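Local coordinates for protein phage terminase large subunit (PDB 7KS4) that probably acts as the ATP-driven motor that moves viral DNA into empty capsids and as the endonuclease that cuts it, this chain being the N-terminal ATPase domain, at residues A[189-194]-A[255-260]; A[59-64]-A[94-99]; A[43-48]-A[235-240]. One frame throughout, in Å; residues are numbered along the deposited sequence.

Contact 1: A[189-194]-A[255-260]; sequences NWFYEF and AEFVSH
Phe257 pushes its ring against the first turn of helix 190-197, where Phe191 and Tyr192 receive it, in the P-loop ATPase fold of a terminase motor. The helix follows strand 178-183 of the central sheet, while Phe257 belongs to the loop after helix 246-252.

The aromatic contact is edge-to-face. Tyr192 turns the edge of its ring to one face of Phe257, with the two planes at 60°; its CD1 stands 3.7 Å above the Phe257 ring, nearer the rim than the centre. Tyr192 CG lies anti to the backbone N (chi1 163°), which puts CD1 over that face. The phenol suits a partly exposed place, since its ring packs inward while OH bonds to the carbonyl of Pro208.

Apolar packing completes the fit. Tyr192 CB, whose place is set by the backbone, packs on Phe257 CE1 at 3.6 Å. Phe257 CE1 also comes 3.5 Å from Tyr192 CA, so the ring meets the helix backbone itself. At the edge of the same ring, near its plane, sits Phe191 CD2. Phenylalanine suits both buried positions: Phe191 continues onto Val39, Cys41 and Ile181 of the central strands, and Phe257 also meets Cys41 and the ring of Phe195.

The polar groups serve the helix end. Asn189 is the N-cap, and its OD1 accepts a weak bond from Phe191 N, 3.0 Å long and bent to 131°. Its short amide can fold back on the chain to reach this early N-H. One turn on, Glu193 N donates to Asn189 O at 3.2 Å.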
loop_
_atom_site.group_PDB
_atom_site.type_symbol
_atom_site.label_atom_id
_atom_site.label_comp_id
_atom_site.label_asym_id
_atom_site.label_seq_id
_atom_site.Cartn_x
_atom_site.Cartn_y
_atom_site.Cartn_z
ATOM N N ASN A 189 -10.241 12.300 10.515
ATOM C CA ASN A 189 -8.896 12.456 11.047
ATOM C C ASN A 189 -7.918 12.728 9.910
ATOM O O ASN A 189 -8.335 13.125 8.818
ATOM C CB ASN A 189 -8.491 11.216 11.844
ATOM C CG ASN A 189 -8.375 9.969 10.982
ATOM O OD1 ASN A 189 -8.534 10.007 9.760
ATOM N ND2 ASN A 189 -8.114 8.845 11.632
ATOM N N TRP A 190 -6.619 12.534 10.150
ATOM C CA TRP A 190 -5.634 12.906 9.140
ATOM C C TRP A 190 -5.836 12.144 7.835
ATOM O O TRP A 190 -5.570 12.688 6.759
ATOM C CB TRP A 190 -4.215 12.685 9.675
ATOM C CG TRP A 190 -3.772 11.258 9.686
ATOM C CD1 TRP A 190 -4.008 10.332 10.659
ATOM C CD2 TRP A 190 -3.001 10.598 8.679
ATOM N NE1 TRP A 190 -3.430 9.131 10.321
ATOM C CE2 TRP A 190 -2.801 9.269 9.111
ATOM C CE3 TRP A 190 -2.456 10.999 7.458
ATOM C CZ2 TRP A 190 -2.085 8.336 8.360
ATOM C CZ3 TRP A 190 -1.736 10.071 6.714
ATOM C CH2 TRP A 190 -1.558 8.756 7.169
ATOM N N PHE A 191 -6.311 10.894 7.902
ATOM C CA PHE A 191 -6.512 10.119 6.680
ATOM C C PHE A 191 -7.598 10.738 5.814
ATOM O O PHE A 191 -7.495 10.744 4.582
ATOM C CB PHE A 191 -6.856 8.674 7.033
ATOM C CG PHE A 191 -7.163 7.810 5.846
ATOM C CD1 PHE A 191 -6.143 7.293 5.069
ATOM C CD2 PHE A 191 -8.475 7.494 5.523
ATOM C CE1 PHE A 191 -6.421 6.492 3.978
ATOM C CE2 PHE A 191 -8.760 6.686 4.430
ATOM C CZ PHE A 191 -7.731 6.183 3.659
ATOM N N TYR A 192 -8.648 11.269 6.449
ATOM C CA TYR A 192 -9.678 12.001 5.721
ATOM C C TYR A 192 -9.098 13.225 5.023
ATOM O O TYR A 192 -9.422 13.503 3.862
ATOM C CB TYR A 192 -10.783 12.411 6.694
ATOM C CG TYR A 192 -11.686 13.498 6.176
ATOM C CD1 TYR A 192 -12.548 13.266 5.106
ATOM C CD2 TYR A 192 -11.686 14.759 6.760
ATOM C CE1 TYR A 192 -13.382 14.271 4.629
ATOM C CE2 TYR A 192 -12.510 15.765 6.294
ATOM C CZ TYR A 192 -13.360 15.516 5.234
ATOM O OH TYR A 192 -14.177 16.526 4.779
ATOM N N GLU A 193 -8.252 13.979 5.724
ATOM C CA GLU A 193 -7.639 15.159 5.124
ATOM C C GLU A 193 -6.811 14.784 3.905
ATOM O O GLU A 193 -6.929 15.410 2.845
ATOM C CB GLU A 193 -6.777 15.871 6.157
ATOM C CG GLU A 193 -7.572 16.285 7.362
ATOM C CD GLU A 193 -6.725 16.801 8.485
ATOM O OE1 GLU A 193 -5.482 16.641 8.443
ATOM O OE2 GLU A 193 -7.325 17.373 9.413
ATOM N N PHE A 194 -5.952 13.771 4.045
ATOM C CA PHE A 194 -5.106 13.356 2.930
ATOM C C PHE A 194 -5.942 12.825 1.782
ATOM O O PHE A 194 -5.634 13.077 0.610
ATOM C CB PHE A 194 -4.102 12.303 3.393
ATOM C CG PHE A 194 -2.818 12.881 3.909
ATOM C CD1 PHE A 194 -2.830 13.995 4.733
ATOM C CD2 PHE A 194 -1.601 12.311 3.580
ATOM C CE1 PHE A 194 -1.654 14.536 5.211
ATOM C CE2 PHE A 194 -0.416 12.848 4.057
ATOM C CZ PHE A 194 -0.443 13.961 4.877
ATOM N N ALA A 255 -17.098 2.416 3.294
ATOM C CA ALA A 255 -15.920 3.276 3.193
ATOM C C ALA A 255 -16.309 4.740 3.388
ATOM O O ALA A 255 -15.743 5.643 2.767
ATOM C CB ALA A 255 -15.193 3.073 1.860
ATOM N N GLU A 256 -17.277 4.975 4.274
ATOM C CA GLU A 256 -17.791 6.314 4.516
ATOM C C GLU A 256 -16.993 7.005 5.611
ATOM O O GLU A 256 -16.568 6.375 6.587
ATOM C CB GLU A 256 -19.270 6.272 4.904
ATOM C CG GLU A 256 -20.171 5.836 3.773
ATOM C CD GLU A 256 -21.628 5.766 4.172
ATOM O OE1 GLU A 256 -22.030 6.464 5.127
ATOM O OE2 GLU A 256 -22.369 4.999 3.529
ATOM N N PHE A 257 -16.776 8.303 5.415
ATOM C CA PHE A 257 -16.188 9.176 6.423
ATOM C C PHE A 257 -17.321 9.749 7.264
ATOM O O PHE A 257 -18.106 10.567 6.774
ATOM C CB PHE A 257 -15.403 10.309 5.772
ATOM C CG PHE A 257 -14.139 9.885 5.088
ATOM C CD1 PHE A 257 -12.991 9.650 5.821
ATOM C CD2 PHE A 257 -14.083 9.787 3.706
ATOM C CE1 PHE A 257 -11.809 9.292 5.194
ATOM C CE2 PHE A 257 -12.913 9.435 3.072
ATOM C CZ PHE A 257 -11.767 9.190 3.819
ATOM N N VAL A 258 -17.401 9.338 8.525
ATOM C CA VAL A 258 -18.497 9.725 9.407
ATOM C C VAL A 258 -17.918 10.437 10.622
ATOM O O VAL A 258 -16.935 9.972 11.212
ATOM C CB VAL A 258 -19.335 8.505 9.828
ATOM C CG1 VAL A 258 -19.832 7.755 8.599
ATOM C CG2 VAL A 258 -18.526 7.569 10.704
ATOM N N SER A 259 -18.529 11.559 10.996
ATOM C CA SER A 259 -18.134 12.288 12.199
ATOM C C SER A 259 -18.570 11.500 13.430
ATOM O O SER A 259 -19.761 11.447 13.752
ATOM C CB SER A 259 -18.754 13.682 12.190
ATOM O OG SER A 259 -20.167 13.610 12.156
ATOM N N HIS A 260 -17.610 10.891 14.121
ATOM C CA HIS A 260 -17.906 10.077 15.299
ATOM C C HIS A 260 -18.616 10.911 16.362
ATOM O O HIS A 260 -18.625 10.559 17.543
ATOM C CB HIS A 260 -16.620 9.469 15.875
ATOM C CG HIS A 260 -16.021 8.393 15.021
ATOM N ND1 HIS A 260 -15.098 7.488 15.500
ATOM C CD2 HIS A 260 -16.212 8.079 13.716
ATOM C CE1 HIS A 260 -14.747 6.661 14.530
ATOM N NE2 HIS A 260 -15.409 6.999 13.438
#

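Contact 2: A[59-64]-A[94-99]; sequences ELFARP and EVFPAT
Phe61 and Phe96 bring their rings together where helix 48-62, the helix that follows the P-loop of this ATPase fold, runs out beside the type I beta turn Phe96-Thr99 leading into edge strand 99-104.

Phe61 CB points from the helix toward the turn. CG lies anti to the carbonyl carbon (chi1 -75°), and this turns the ring's CD1-CE1 side to Phe96 and Thr99. CD1 is the first ring atom to meet the other side, 3.7 Å from Phe96 CD2, and it also approaches Thr99 CG2. Farther round, Phe61 CE1 lies 3.8 Å from Phe96 CD2 and equally near Thr99 OG1, which sits in the plane of the ring at its edge. Phe96 CE2 lies over one face. The planes of the Phe61 and Phe96 rings are tilted only moderately, but the rings are slid past each other and barely overlap.

Phenylalanine fits position 61 because Val89, Leu92 and Val112 also touch this buried ring. Threonine suits the end of the turn by offering a methyl to the ring and a hydroxyl to the backbone. Phe96 O takes two donors, Thr99 N and, in the carbonyl plane at 2.9 Å, Thr99 OG1.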
loop_
_atom_site.group_PDB
_atom_site.type_symbol
_atom_site.label_atom_id
_atom_site.label_comp_id
_atom_site.label_asym_id
_atom_site.label_seq_id
_atom_site.Cartn_x
_atom_site.Cartn_y
_atom_site.Cartn_z
ATOM N N GLU A 59 8.906 -2.439 -7.302
ATOM C CA GLU A 59 10.011 -1.570 -6.912
ATOM C C GLU A 59 11.283 -2.366 -6.652
ATOM O O GLU A 59 12.371 -1.967 -7.088
ATOM C CB GLU A 59 9.638 -0.762 -5.669
ATOM C CG GLU A 59 8.603 0.315 -5.916
ATOM C CD GLU A 59 9.146 1.503 -6.690
ATOM O OE1 GLU A 59 10.344 1.812 -6.561
ATOM O OE2 GLU A 59 8.360 2.127 -7.428
ATOM N N LEU A 60 11.173 -3.496 -5.947
ATOM C CA LEU A 60 12.372 -4.220 -5.531
ATOM C C LEU A 60 13.147 -4.757 -6.726
ATOM O O LEU A 60 14.381 -4.814 -6.682
ATOM C CB LEU A 60 12.000 -5.356 -4.574
ATOM C CG LEU A 60 11.353 -4.896 -3.258
ATOM C CD1 LEU A 60 10.866 -6.095 -2.454
ATOM C CD2 LEU A 60 12.313 -4.046 -2.426
ATOM N N PHE A 61 12.452 -5.140 -7.801
ATOM C CA PHE A 61 13.100 -5.683 -8.994
ATOM C C PHE A 61 13.381 -4.627 -10.051
ATOM O O PHE A 61 14.415 -4.695 -10.727
ATOM C CB PHE A 61 12.232 -6.779 -9.614
ATOM C CG PHE A 61 12.264 -8.061 -8.858
ATOM C CD1 PHE A 61 13.326 -8.934 -9.010
ATOM C CD2 PHE A 61 11.243 -8.397 -7.988
ATOM C CE1 PHE A 61 13.371 -10.127 -8.311
ATOM C CE2 PHE A 61 11.283 -9.592 -7.285
ATOM C CZ PHE A 61 12.355 -10.452 -7.447
ATOM N N ALA A 62 12.458 -3.679 -10.241
ATOM C CA ALA A 62 12.602 -2.689 -11.300
ATOM C C ALA A 62 13.490 -1.527 -10.895
ATOM O O ALA A 62 13.968 -0.795 -11.770
ATOM C CB ALA A 62 11.230 -2.146 -11.718
ATOM N N ARG A 63 13.721 -1.348 -9.598
ATOM C CA ARG A 63 14.537 -0.260 -9.067
ATOM C C ARG A 63 15.568 -0.870 -8.128
ATOM O O ARG A 63 15.415 -0.815 -6.902
ATOM C CB ARG A 63 13.665 0.774 -8.358
ATOM C CG ARG A 63 12.915 1.682 -9.306
ATOM C CD ARG A 63 13.862 2.716 -9.881
ATOM N NE ARG A 63 13.186 3.700 -10.722
ATOM C CZ ARG A 63 13.768 4.801 -11.191
ATOM N NH1 ARG A 63 15.038 5.062 -10.900
ATOM N NH2 ARG A 63 13.081 5.646 -11.948
ATOM N N PRO A 64 16.624 -1.479 -8.669
ATOM C CA PRO A 64 17.636 -2.110 -7.809
ATOM C C PRO A 64 18.205 -1.117 -6.808
ATOM O O PRO A 64 18.570 0.006 -7.159
ATOM C CB PRO A 64 18.705 -2.587 -8.803
ATOM C CG PRO A 64 17.981 -2.731 -10.098
ATOM C CD PRO A 64 16.935 -1.639 -10.096
ATOM N N GLU A 94 12.894 -16.291 -9.657
ATOM C CA GLU A 94 13.258 -17.374 -10.563
ATOM C C GLU A 94 13.547 -16.857 -11.965
ATOM O O GLU A 94 14.467 -17.346 -12.629
ATOM C CB GLU A 94 12.145 -18.419 -10.615
ATOM C CG GLU A 94 12.361 -19.500 -11.667
ATOM C CD GLU A 94 13.575 -20.356 -11.390
ATOM O OE1 GLU A 94 13.963 -20.449 -10.207
ATOM O OE2 GLU A 94 14.136 -20.941 -12.347
ATOM N N VAL A 95 12.754 -15.894 -12.447
ATOM C CA VAL A 95 12.871 -15.415 -13.825
ATOM C C VAL A 95 13.777 -14.188 -13.953
ATOM O O VAL A 95 13.859 -13.602 -15.035
ATOM C CB VAL A 95 11.488 -15.140 -14.440
ATOM C CG1 VAL A 95 10.640 -16.409 -14.422
ATOM C CG2 VAL A 95 10.775 -14.004 -13.734
ATOM N N PHE A 96 14.485 -13.809 -12.889
ATOM C CA PHE A 96 15.539 -12.796 -12.956
ATOM C C PHE A 96 16.822 -13.451 -12.462
ATOM O O PHE A 96 17.156 -13.363 -11.269
ATOM C CB PHE A 96 15.156 -11.563 -12.139
ATOM C CG PHE A 96 13.917 -10.888 -12.655
ATOM C CD1 PHE A 96 13.961 -10.165 -13.836
ATOM C CD2 PHE A 96 12.705 -10.999 -11.983
ATOM C CE1 PHE A 96 12.826 -9.559 -14.341
ATOM C CE2 PHE A 96 11.559 -10.385 -12.481
ATOM C CZ PHE A 96 11.624 -9.665 -13.662
ATOM N N PRO A 97 17.554 -14.148 -13.339
ATOM C CA PRO A 97 18.702 -14.950 -12.869
ATOM C C PRO A 97 19.768 -14.159 -12.128
ATOM O O PRO A 97 20.542 -14.762 -11.369
ATOM C CB PRO A 97 19.259 -15.553 -14.167
ATOM C CG PRO A 97 18.069 -15.652 -15.071
ATOM C CD PRO A 97 17.228 -14.430 -14.751
ATOM N N ALA A 98 19.839 -12.840 -12.321
ATOM C CA ALA A 98 20.815 -11.997 -11.648
ATOM C C ALA A 98 20.334 -11.503 -10.286
ATOM O O ALA A 98 20.882 -10.522 -9.771
ATOM C CB ALA A 98 21.175 -10.796 -12.532
ATOM N N THR A 99 19.326 -12.144 -9.693
ATOM C CA THR A 99 18.873 -11.780 -8.359
ATOM C C THR A 99 18.941 -12.977 -7.422
ATOM O O THR A 99 18.911 -14.137 -7.843
ATOM C CB THR A 99 17.434 -11.231 -8.359
ATOM O OG1 THR A 99 16.510 -12.276 -8.695
ATOM C CG2 THR A 99 17.293 -10.080 -9.337
#

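Contact 3: A[43-48]-A[235-240]; sequences GRQSGK and EWYMER. With SO4 (sulfate ion), chain H.
The Tyr237 ring meets Gln45 at its edge, OE1 lying in the ring plane beyond the phenol oxygen. The two side chains approach from opposite directions, with the Gln45 amide and Tyr237 ring planes 61° apart. The modelled separation of Gln45 OE1 and Tyr237 OH is too short to be trusted, so the nature of that meeting remains doubtful; a clearer partner of OE1 is Arg233, which donates to it through NH1. On the Trp236 ring, Arg240 CD rests 3.4 Å above one face, away from its centre, while Tyr237 CE1 lies at the edge.

Two guanidinium groups turn their edges to a sulfate ion, probably a component of the crystallisation solution. Arg240 NH1 donates to sulfate O4 at 3.0 Å with an angle of 144°, and weaker bonds run from its NH1 and NH2 to O1. Arg44 NH1 reaches the same sulfate O4 at 3.0 Å, but weakly, bent to 123°. Long chains let both guanidiniums reach one anion, that of Arg44 extended, that of Arg240 bent at chi3.

Residues 43-48 belong to the P-loop, or Walker A motif, between strand 37-42 and helix 48-62, here with ADP partially bound. The backbone N atoms of Gln45 and Gly47 bond to the nucleotide, and in the modelled conformer Lys48 NZ forms a salt bridge to a beta-phosphate oxygen. Gly47 is the N-cap of helix 48-62 and takes a positive phi, a backbone conformation that glycine accommodates readily.

Ser46 and Lys48 each have an alternative conformer; in the one modelled for each, Gly43 O accepts from opposite faces of its carbonyl plane, from Ser46 OG at 2.7 Å and from Lys48 NZ at 2.8 Å.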
loop_
_atom_site.group_PDB
_atom_site.type_symbol
_atom_site.label_atom_id
_atom_site.label_comp_id
_atom_site.label_asym_id
_atom_site.label_seq_id
_atom_site.Cartn_x
_atom_site.Cartn_y
_atom_site.Cartn_z
ATOM N N GLY A 43 -13.397 -0.134 1.215
ATOM C CA GLY A 43 -13.948 -1.063 2.178
ATOM C C GLY A 43 -13.186 -2.372 2.200
ATOM O O GLY A 43 -12.319 -2.643 1.369
ATOM N N ARG A 44 -13.521 -3.205 3.183
ATOM C CA ARG A 44 -12.947 -4.541 3.250
ATOM C C ARG A 44 -13.204 -5.299 1.956
ATOM O O ARG A 44 -14.223 -5.101 1.290
ATOM C CB ARG A 44 -13.542 -5.325 4.415
ATOM C CG ARG A 44 -13.289 -4.703 5.757
ATOM C CD ARG A 44 -13.877 -5.562 6.853
ATOM N NE ARG A 44 -13.569 -5.034 8.177
ATOM C CZ ARG A 44 -13.932 -5.613 9.315
ATOM N NH1 ARG A 44 -14.622 -6.749 9.296
ATOM N NH2 ARG A 44 -13.605 -5.056 10.472
ATOM N N GLN A 45 -12.267 -6.185 1.614
ATOM C CA GLN A 45 -12.344 -7.044 0.436
ATOM C C GLN A 45 -12.138 -6.274 -0.861
ATOM O O GLN A 45 -12.492 -6.762 -1.936
ATOM C CB GLN A 45 -13.675 -7.802 0.387
ATOM C CG GLN A 45 -13.978 -8.585 1.656
ATOM C CD GLN A 45 -15.250 -9.414 1.549
ATOM O OE1 GLN A 45 -16.112 -9.151 0.710
ATOM N NE2 GLN A 45 -15.366 -10.427 2.402
ATOM N N SER A 46 -11.565 -5.078 -0.795
ATOM C CA SER A 46 -11.388 -4.271 -1.994
ATOM C C SER A 46 -10.092 -4.565 -2.736
ATOM O O SER A 46 -9.885 -4.009 -3.819
ATOM C CB SER A 46 -11.434 -2.782 -1.640
ATOM O OG SER A 46 -12.746 -2.387 -1.270
ATOM N N GLY A 47 -9.215 -5.403 -2.186
ATOM C CA GLY A 47 -7.957 -5.719 -2.831
ATOM C C GLY A 47 -6.801 -4.825 -2.433
ATOM O O GLY A 47 -5.773 -4.830 -3.122
ATOM N N LYS A 48 -6.950 -4.076 -1.339
ATOM C CA LYS A 48 -5.921 -3.152 -0.874
ATOM C C LYS A 48 -4.583 -3.861 -0.675
ATOM O O LYS A 48 -3.543 -3.404 -1.165
ATOM C CB LYS A 48 -6.400 -2.504 0.430
ATOM C CG LYS A 48 -7.556 -1.480 0.258
ATOM C CD LYS A 48 -8.123 -0.865 1.569
ATOM C CE LYS A 48 -8.500 -1.871 2.639
ATOM N NZ LYS A 48 -9.679 -2.679 2.247
ATOM N N GLU A 235 -26.009 -7.476 -1.548
ATOM C CA GLU A 235 -27.149 -7.840 -0.711
ATOM C C GLU A 235 -26.685 -8.478 0.594
ATOM O O GLU A 235 -27.236 -8.188 1.664
ATOM C CB GLU A 235 -28.097 -8.774 -1.463
ATOM C CG GLU A 235 -29.359 -9.151 -0.667
ATOM C CD GLU A 235 -30.278 -7.966 -0.349
ATOM O OE1 GLU A 235 -30.222 -6.945 -1.061
ATOM O OE2 GLU A 235 -31.074 -8.064 0.616
ATOM N N TRP A 236 -25.660 -9.328 0.539
ATOM C CA TRP A 236 -25.144 -9.914 1.770
ATOM C C TRP A 236 -24.629 -8.830 2.715
ATOM O O TRP A 236 -24.934 -8.848 3.912
ATOM C CB TRP A 236 -24.047 -10.933 1.463
ATOM C CG TRP A 236 -23.443 -11.507 2.708
ATOM C CD1 TRP A 236 -23.973 -12.486 3.506
ATOM C CD2 TRP A 236 -22.204 -11.126 3.314
ATOM N NE1 TRP A 236 -23.135 -12.738 4.568
ATOM C CE2 TRP A 236 -22.043 -11.917 4.471
ATOM C CE3 TRP A 236 -21.212 -10.195 2.989
ATOM C CZ2 TRP A 236 -20.927 -11.809 5.298
ATOM C CZ3 TRP A 236 -20.108 -10.086 3.818
ATOM C CH2 TRP A 236 -19.972 -10.895 4.953
ATOM N N TYR A 237 -23.858 -7.865 2.193
ATOM C CA TYR A 237 -23.401 -6.748 3.022
ATOM C C TYR A 237 -24.578 -6.027 3.664
ATOM O O TYR A 237 -24.565 -5.733 4.866
ATOM C CB TYR A 237 -22.594 -5.744 2.194
ATOM C CG TYR A 237 -21.276 -6.239 1.667
ATOM C CD1 TYR A 237 -20.366 -6.874 2.494
ATOM C CD2 TYR A 237 -20.939 -6.062 0.332
ATOM C CE1 TYR A 237 -19.151 -7.326 1.998
ATOM C CE2 TYR A 237 -19.734 -6.512 -0.167
ATOM C CZ TYR A 237 -18.847 -7.141 0.667
ATOM O OH TYR A 237 -17.643 -7.583 0.164
ATOM N N MET A 238 -25.595 -5.706 2.867
ATOM C CA MET A 238 -26.736 -4.965 3.390
ATOM C C MET A 238 -27.454 -5.758 4.473
ATOM O O MET A 238 -27.906 -5.192 5.475
ATOM C CB MET A 238 -27.695 -4.610 2.248
ATOM C CG MET A 238 -27.119 -3.621 1.227
ATOM S SD MET A 238 -26.590 -2.075 2.014
ATOM C CE MET A 238 -25.942 -1.129 0.638
ATOM N N GLU A 239 -27.556 -7.077 4.300
ATOM C CA GLU A 239 -28.305 -7.890 5.249
ATOM C C GLU A 239 -27.542 -8.105 6.552
ATOM O O GLU A 239 -28.153 -8.492 7.555
ATOM C CB GLU A 239 -28.679 -9.221 4.590
ATOM C CG GLU A 239 -29.688 -9.037 3.464
ATOM C CD GLU A 239 -30.171 -10.339 2.844
ATOM O OE1 GLU A 239 -29.940 -11.420 3.438
ATOM O OE2 GLU A 239 -30.793 -10.269 1.764
ATOM N N ARG A 240 -26.235 -7.831 6.571
ATOM C CA ARG A 240 -25.489 -7.840 7.827
ATOM C C ARG A 240 -25.872 -6.692 8.748
ATOM O O ARG A 240 -25.561 -6.744 9.941
ATOM C CB ARG A 240 -23.987 -7.754 7.581
ATOM C CG ARG A 240 -23.392 -8.915 6.846
ATOM C CD ARG A 240 -21.878 -8.917 6.992
ATOM N NE ARG A 240 -21.443 -9.270 8.346
ATOM C CZ ARG A 240 -20.193 -9.578 8.687
ATOM N NH1 ARG A 240 -19.231 -9.588 7.777
ATOM N NH2 ARG A 240 -19.904 -9.881 9.947
HETATM S S SO4 H . -15.688 -10.121 9.055
HETATM O O1 SO4 H . -16.715 -11.090 9.432
HETATM O O2 SO4 H . -14.662 -10.784 8.257
HETATM O O3 SO4 H . -15.087 -9.572 10.268
HETATM O O4 SO4 H . -16.275 -9.041 8.265
#

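Overall arrangement
Contacts 1 and 3 are neighbours at one end of the domain, their centres about 19 Å apart, and they touch where Ala255 CB packs on Gly43 N at 3.7 Å. Contact 2 lies on the opposite side of the chain's centre from both. Helix 48-62 relates the two ends: contact 3 holds the loop and residue that begin it, contact 2 its last helical turn. Contact 1 is the buried one, and aromatic packing carries it; contact 2, partly buried and away from the nucleotide, is also aromatic but joined by a threonine. Contact 3, likewise partly buried, is polar: its charges meet through a bound sulfate, and its loop also binds the nucleotide's phosphates.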